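Local coordinates for protein aminoglycoside N(3)-acetyltransferase (PDB 6NP3) that catalyses acetyl-CoA-dependent acetylation of the 3-amino group of 2-deoxystreptamine antibiotics, probably conferring resistance to gentamicin, kanamycin and related drugs, at residues T234-G239 with R247-A252; A119-I124 with A133-G138. All coordinates share one frame; numbering follows the deposited sequence.

Contact 1: residues T234-G239 with R247-A252; sequences TRVAQG and RLIDAA
The carbonyl O of Ala237 is gripped by two neighbours on the facing strand: Leu248 N donates a hydrogen bond to it at 3.2 Å, and Arg247 CA adds a CA-H...O contact at 3.3 Å. The reciprocal link is indirect, because a water accepts from Ala237 N and donates to Leu248 O, so this end of an antiparallel hairpin is joined partly through solvent. Gln238 and Arg247 follow as a non-hydrogen-bonded pair, with Gln238 CG 3.9 Å from Arg247 CG. The amide of Gln238 folds back along its own chain, NE2 donating a hydrogen bond to Val236 O at 2.9 Å with the oxygen almost in the amide plane. On the same face, Val236 turns CG1 anti to its nitrogen (chi1 172°), which carries that methyl inward to Ile249 CG1 at 3.9 Å and beside Arg247 CB. Arg247 bends away beyond CG, and its NH2 hydrogen-bonds to Ser159 OG. The example illustrates how an edge strand is fastened: 237-241 is an edge strand of the mixed sheet, 244-250 lies between it and strand 156-160, and helix 222-233 packs on Val236 and Ile249 through Tyr230.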
loop_
_atom_site.group_PDB
_atom_site.type_symbol
_atom_site.label_atom_id
_atom_site.label_comp_id
_atom_site.label_asym_id
_atom_site.label_seq_id
_atom_site.Cartn_x
_atom_site.Cartn_y
_atom_site.Cartn_z
ATOM N N THR A 234 13.735 -13.110 -11.473
ATOM C CA THR A 234 13.664 -11.863 -12.224
ATOM C C THR A 234 14.843 -10.982 -11.874
ATOM O O THR A 234 15.238 -10.884 -10.710
ATOM C CB THR A 234 12.378 -11.098 -11.856
ATOM O OG1 THR A 234 11.261 -11.987 -11.930
ATOM C CG2 THR A 234 12.143 -9.942 -12.786
ATOM N N ARG A 235 15.384 -10.331 -12.888
ATOM C CA ARG A 235 16.359 -9.274 -12.666
ATOM C C ARG A 235 15.647 -8.048 -12.119
ATOM O O ARG A 235 14.712 -7.536 -12.743
ATOM C CB ARG A 235 17.090 -8.952 -13.965
ATOM C CG ARG A 235 18.020 -10.093 -14.366
ATOM C CD ARG A 235 18.862 -9.747 -15.570
ATOM N NE ARG A 235 19.841 -8.709 -15.266
ATOM C CZ ARG A 235 20.764 -8.290 -16.123
ATOM N NH1 ARG A 235 20.810 -8.821 -17.329
ATOM N NH2 ARG A 235 21.617 -7.340 -15.775
ATOM N N VAL A 236 16.092 -7.606 -10.954
ATOM C CA VAL A 236 15.528 -6.483 -10.224
ATOM C C VAL A 236 16.696 -5.711 -9.623
ATOM O O VAL A 236 17.552 -6.295 -8.947
ATOM C CB VAL A 236 14.594 -7.014 -9.118
ATOM C CG1 VAL A 236 14.147 -5.888 -8.218
ATOM C CG2 VAL A 236 13.397 -7.772 -9.695
ATOM N N ALA A 237 16.743 -4.398 -9.846
ATOM C CA ALA A 237 17.815 -3.607 -9.259
ATOM C C ALA A 237 17.777 -3.708 -7.743
ATOM O O ALA A 237 16.718 -3.553 -7.122
ATOM C CB ALA A 237 17.689 -2.139 -9.673
ATOM N N GLN A 238 18.944 -3.977 -7.157
ATOM C CA GLN A 238 19.116 -4.122 -5.726
ATOM C C GLN A 238 20.257 -3.216 -5.301
ATOM O O GLN A 238 21.230 -3.026 -6.036
ATOM C CB GLN A 238 19.455 -5.571 -5.383
ATOM C CG GLN A 238 18.343 -6.559 -5.773
ATOM C CD GLN A 238 18.855 -7.958 -6.045
ATOM O OE1 GLN A 238 19.428 -8.604 -5.173
ATOM N NE2 GLN A 238 18.655 -8.427 -7.267
ATOM N N GLY A 239 20.143 -2.682 -4.104
ATOM C CA GLY A 239 21.161 -1.816 -3.570
ATOM C C GLY A 239 20.718 -1.177 -2.281
ATOM O O GLY A 239 19.559 -1.321 -1.875
ATOM N N ARG A 247 15.081 -2.795 -3.199
ATOM C CA ARG A 247 14.782 -3.300 -4.523
ATOM C C ARG A 247 13.798 -2.357 -5.193
ATOM O O ARG A 247 12.934 -1.783 -4.534
ATOM C CB ARG A 247 14.049 -4.657 -4.437
ATOM C CG ARG A 247 14.913 -5.828 -3.990
ATOM C CD ARG A 247 14.129 -6.793 -3.088
ATOM N NE ARG A 247 13.643 -6.089 -1.908
ATOM C CZ ARG A 247 14.307 -5.993 -0.765
ATOM N NH1 ARG A 247 15.485 -6.578 -0.619
ATOM N NH2 ARG A 247 13.789 -5.309 0.238
ATOM N N LEU A 248 13.890 -2.251 -6.514
ATOM C CA LEU A 248 12.985 -1.415 -7.301
ATOM C C LEU A 248 12.332 -2.297 -8.352
ATOM O O LEU A 248 12.992 -2.791 -9.266
ATOM C CB LEU A 248 13.739 -0.242 -7.914
ATOM C CG LEU A 248 12.884 0.838 -8.543
ATOM C CD1 LEU A 248 11.955 1.508 -7.544
ATOM C CD2 LEU A 248 13.791 1.888 -9.158
ATOM N N ILE A 249 11.035 -2.518 -8.188
ATOM C CA ILE A 249 10.293 -3.548 -8.906
ATOM C C ILE A 249 9.305 -2.908 -9.868
ATOM O O ILE A 249 8.595 -1.961 -9.501
ATOM C CB ILE A 249 9.515 -4.393 -7.874
ATOM C CG1 ILE A 249 10.477 -5.154 -6.966
ATOM C CG2 ILE A 249 8.546 -5.355 -8.549
ATOM C CD1 ILE A 249 9.862 -5.700 -5.713
ATOM N N ASP A 250 9.239 -3.417 -11.100
ATOM C CA ASP A 250 8.204 -2.988 -12.029
ATOM C C ASP A 250 6.864 -3.561 -11.564
ATOM O O ASP A 250 6.684 -4.787 -11.489
ATOM C CB ASP A 250 8.520 -3.435 -13.458
ATOM C CG ASP A 250 7.489 -2.938 -14.443
ATOM O OD1 ASP A 250 7.618 -1.803 -14.918
ATOM O OD2 ASP A 250 6.492 -3.606 -14.733
ATOM N N ALA A 251 5.917 -2.680 -11.238
ATOM C CA ALA A 251 4.679 -3.114 -10.599
ATOM C C ALA A 251 3.809 -3.906 -11.557
ATOM O O ALA A 251 3.239 -4.940 -11.193
ATOM C CB ALA A 251 3.900 -1.912 -10.067
ATOM N N ALA A 252 3.651 -3.419 -12.785
ATOM C CA ALA A 252 2.839 -4.154 -13.743
ATOM C C ALA A 252 3.394 -5.552 -13.965
ATOM O O ALA A 252 2.635 -6.519 -14.100
ATOM C CB ALA A 252 2.751 -3.389 -15.061
HETATM O O HOH W 1 14.888 -2.657 -11.121
#

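Contact 2: residues A119-I124 with A133-G138; sequences ASMAAI and APHEMG
The imidazole of His135 points its CE1 corner at Ala119, just ahead of strand 121-124, and meets that residue twice. The carbonyl O of Ala119 sits at the ring edge, near the ring plane, 3.2 Å from His135 CE1, an approach suited to the polarised C-H of an imidazole. The methyl of the same residue comes to the same corner, with Ala119 CB 3.7 Å from His135 CE1 and 3.9 Å from His135 NE2. Met121 adds an oblique touch, its CG 3.9 Å from His135 CE1, and the two side chains cross at about a right angle; Met121 is modelled in two conformers, so this part is less certain. The ring reaches inward because CG of His135 stands anti to the backbone nitrogen (chi1 -162°).

What fixes the rotation of the ring lies outside the pair. ND1 of His135 hydrogen-bonds to Ser114 OG, which also bonds Met121 N, while NE2 bonds to Ala140 O. A buried histidine, bonded at both nitrogens, thus joins its loop to the residues leading into strand 121-124. The Ala119 side chain is about 7 Å from the bound gentamicin and touches Tyr141, which lines the drug pocket, so the contact lies behind the pocket wall. The loop follows helix 128-132 and precedes helix 146-151, whose Pro146 touches both His135 and Met121. On the sheet side, strand 121-124 runs between strands 112-113 and 55-59, and Met121 packs on Leu57 and Phe59 of the latter.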
loop_
_atom_site.group_PDB
_atom_site.type_symbol
_atom_site.label_atom_id
_atom_site.label_comp_id
_atom_site.label_asym_id
_atom_site.label_seq_id
_atom_site.Cartn_x
_atom_site.Cartn_y
_atom_site.Cartn_z
ATOM N N ALA A 119 -8.419 0.811 3.461
ATOM C CA ALA A 119 -7.435 0.701 2.391
ATOM C C ALA A 119 -6.822 2.043 1.999
ATOM O O ALA A 119 -6.170 2.135 0.956
ATOM C CB ALA A 119 -8.089 0.052 1.171
ATOM N N SER A 120 -6.876 3.035 2.865
ATOM C CA SER A 120 -6.583 4.386 2.439
ATOM C C SER A 120 -5.182 4.532 1.872
ATOM O O SER A 120 -4.201 4.053 2.436
ATOM C CB SER A 120 -6.759 5.339 3.611
ATOM O OG SER A 120 -6.643 6.699 3.207
ATOM N N MET A 121 -5.105 5.282 0.777
ATOM C CA MET A 121 -3.870 5.530 0.047
ATOM C C MET A 121 -3.563 7.023 0.017
ATOM O O MET A 121 -4.461 7.844 -0.203
ATOM C CB MET A 121 -4.033 5.056 -1.404
ATOM C CG MET A 121 -4.389 3.597 -1.573
ATOM S SD MET A 121 -2.971 2.535 -1.423
ATOM C CE MET A 121 -3.776 0.949 -1.285
ATOM N N ALA A 122 -2.282 7.363 0.159
ATOM C CA ALA A 122 -1.822 8.741 0.150
ATOM C C ALA A 122 -0.965 8.945 -1.085
ATOM O O ALA A 122 -0.179 8.070 -1.431
ATOM C CB ALA A 122 -0.999 9.017 1.401
ATOM N N ALA A 123 -1.117 10.096 -1.744
ATOM C CA ALA A 123 -0.319 10.385 -2.916
ATOM C C ALA A 123 0.185 11.812 -2.908
ATOM O O ALA A 123 -0.551 12.751 -2.577
ATOM C CB ALA A 123 -1.100 10.176 -4.209
ATOM N N ILE A 124 1.421 11.957 -3.366
ATOM C CA ILE A 124 2.084 13.248 -3.514
ATOM C C ILE A 124 2.539 13.356 -4.963
ATOM O O ILE A 124 3.206 12.446 -5.473
ATOM C CB ILE A 124 3.309 13.357 -2.587
ATOM C CG1 ILE A 124 2.881 13.312 -1.122
ATOM C CG2 ILE A 124 4.070 14.649 -2.852
ATOM C CD1 ILE A 124 3.953 13.000 -0.161
ATOM N N ALA A 133 -8.621 8.972 -6.267
ATOM C CA ALA A 133 -10.083 8.895 -6.384
ATOM C C ALA A 133 -10.444 8.383 -7.767
ATOM O O ALA A 133 -9.818 8.795 -8.755
ATOM C CB ALA A 133 -10.711 10.281 -6.180
ATOM N N PRO A 134 -11.452 7.508 -7.878
ATOM C CA PRO A 134 -12.284 7.011 -6.784
ATOM C C PRO A 134 -11.574 5.949 -5.940
ATOM O O PRO A 134 -10.663 5.248 -6.394
ATOM C CB PRO A 134 -13.468 6.384 -7.519
ATOM C CG PRO A 134 -12.880 5.916 -8.844
ATOM C CD PRO A 134 -11.898 7.014 -9.198
ATOM N N HIS A 135 -12.034 5.808 -4.708
ATOM C CA HIS A 135 -11.590 4.686 -3.887
ATOM C C HIS A 135 -12.793 4.262 -3.037
ATOM O O HIS A 135 -12.952 4.650 -1.875
ATOM C CB HIS A 135 -10.381 5.002 -3.033
ATOM C CG HIS A 135 -9.696 3.782 -2.561
ATOM N ND1 HIS A 135 -8.592 3.830 -1.747
ATOM C CD2 HIS A 135 -9.912 2.474 -2.846
ATOM C CE1 HIS A 135 -8.160 2.601 -1.540
ATOM N NE2 HIS A 135 -8.955 1.758 -2.177
ATOM N N GLU A 136 -13.606 3.389 -3.595
ATOM C CA GLU A 136 -14.900 3.062 -3.011
ATOM C C GLU A 136 -14.838 1.796 -2.181
ATOM O O GLU A 136 -14.037 0.890 -2.431
ATOM C CB GLU A 136 -15.955 2.935 -4.119
ATOM C CG GLU A 136 -16.232 4.313 -4.734
ATOM C CD GLU A 136 -16.946 4.273 -6.068
ATOM O OE1 GLU A 136 -17.312 3.177 -6.524
ATOM O OE2 GLU A 136 -17.132 5.352 -6.665
ATOM N N MET A 137 -15.714 1.746 -1.188
ATOM C CA MET A 137 -15.930 0.506 -0.472
ATOM C C MET A 137 -16.272 -0.589 -1.471
ATOM O O MET A 137 -17.049 -0.390 -2.407
ATOM C CB MET A 137 -17.036 0.698 0.567
ATOM C CG MET A 137 -16.587 1.625 1.688
ATOM S SD MET A 137 -15.511 0.813 2.893
ATOM C CE MET A 137 -16.736 -0.071 3.815
ATOM N N GLY A 138 -15.646 -1.738 -1.294
ATOM C CA GLY A 138 -15.804 -2.830 -2.215
ATOM C C GLY A 138 -14.736 -2.901 -3.282
ATOM O O GLY A 138 -14.725 -3.869 -4.055
#

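Both contacts reach the same mixed sheet, but from opposite sides of the chain's centre, with centres about 25 Å apart and no touch between them. Contact 1 is a surface contact, a hairpin at one outer edge, held by backbone polar atoms, a bridging water and a small aliphatic patch. Contact 2 is buried and sets a loop against the start of strand 121-124 and the residue leading into it, near the other edge, through a single ring whose nitrogens are satisfied by neighbouring residues. Neither shares an element with the other, although Met121 lies about 4 Å from Thr168 and Ile249 about 7 Å from His26, side chain to side chain; both of those residues bind acetyl-CoA.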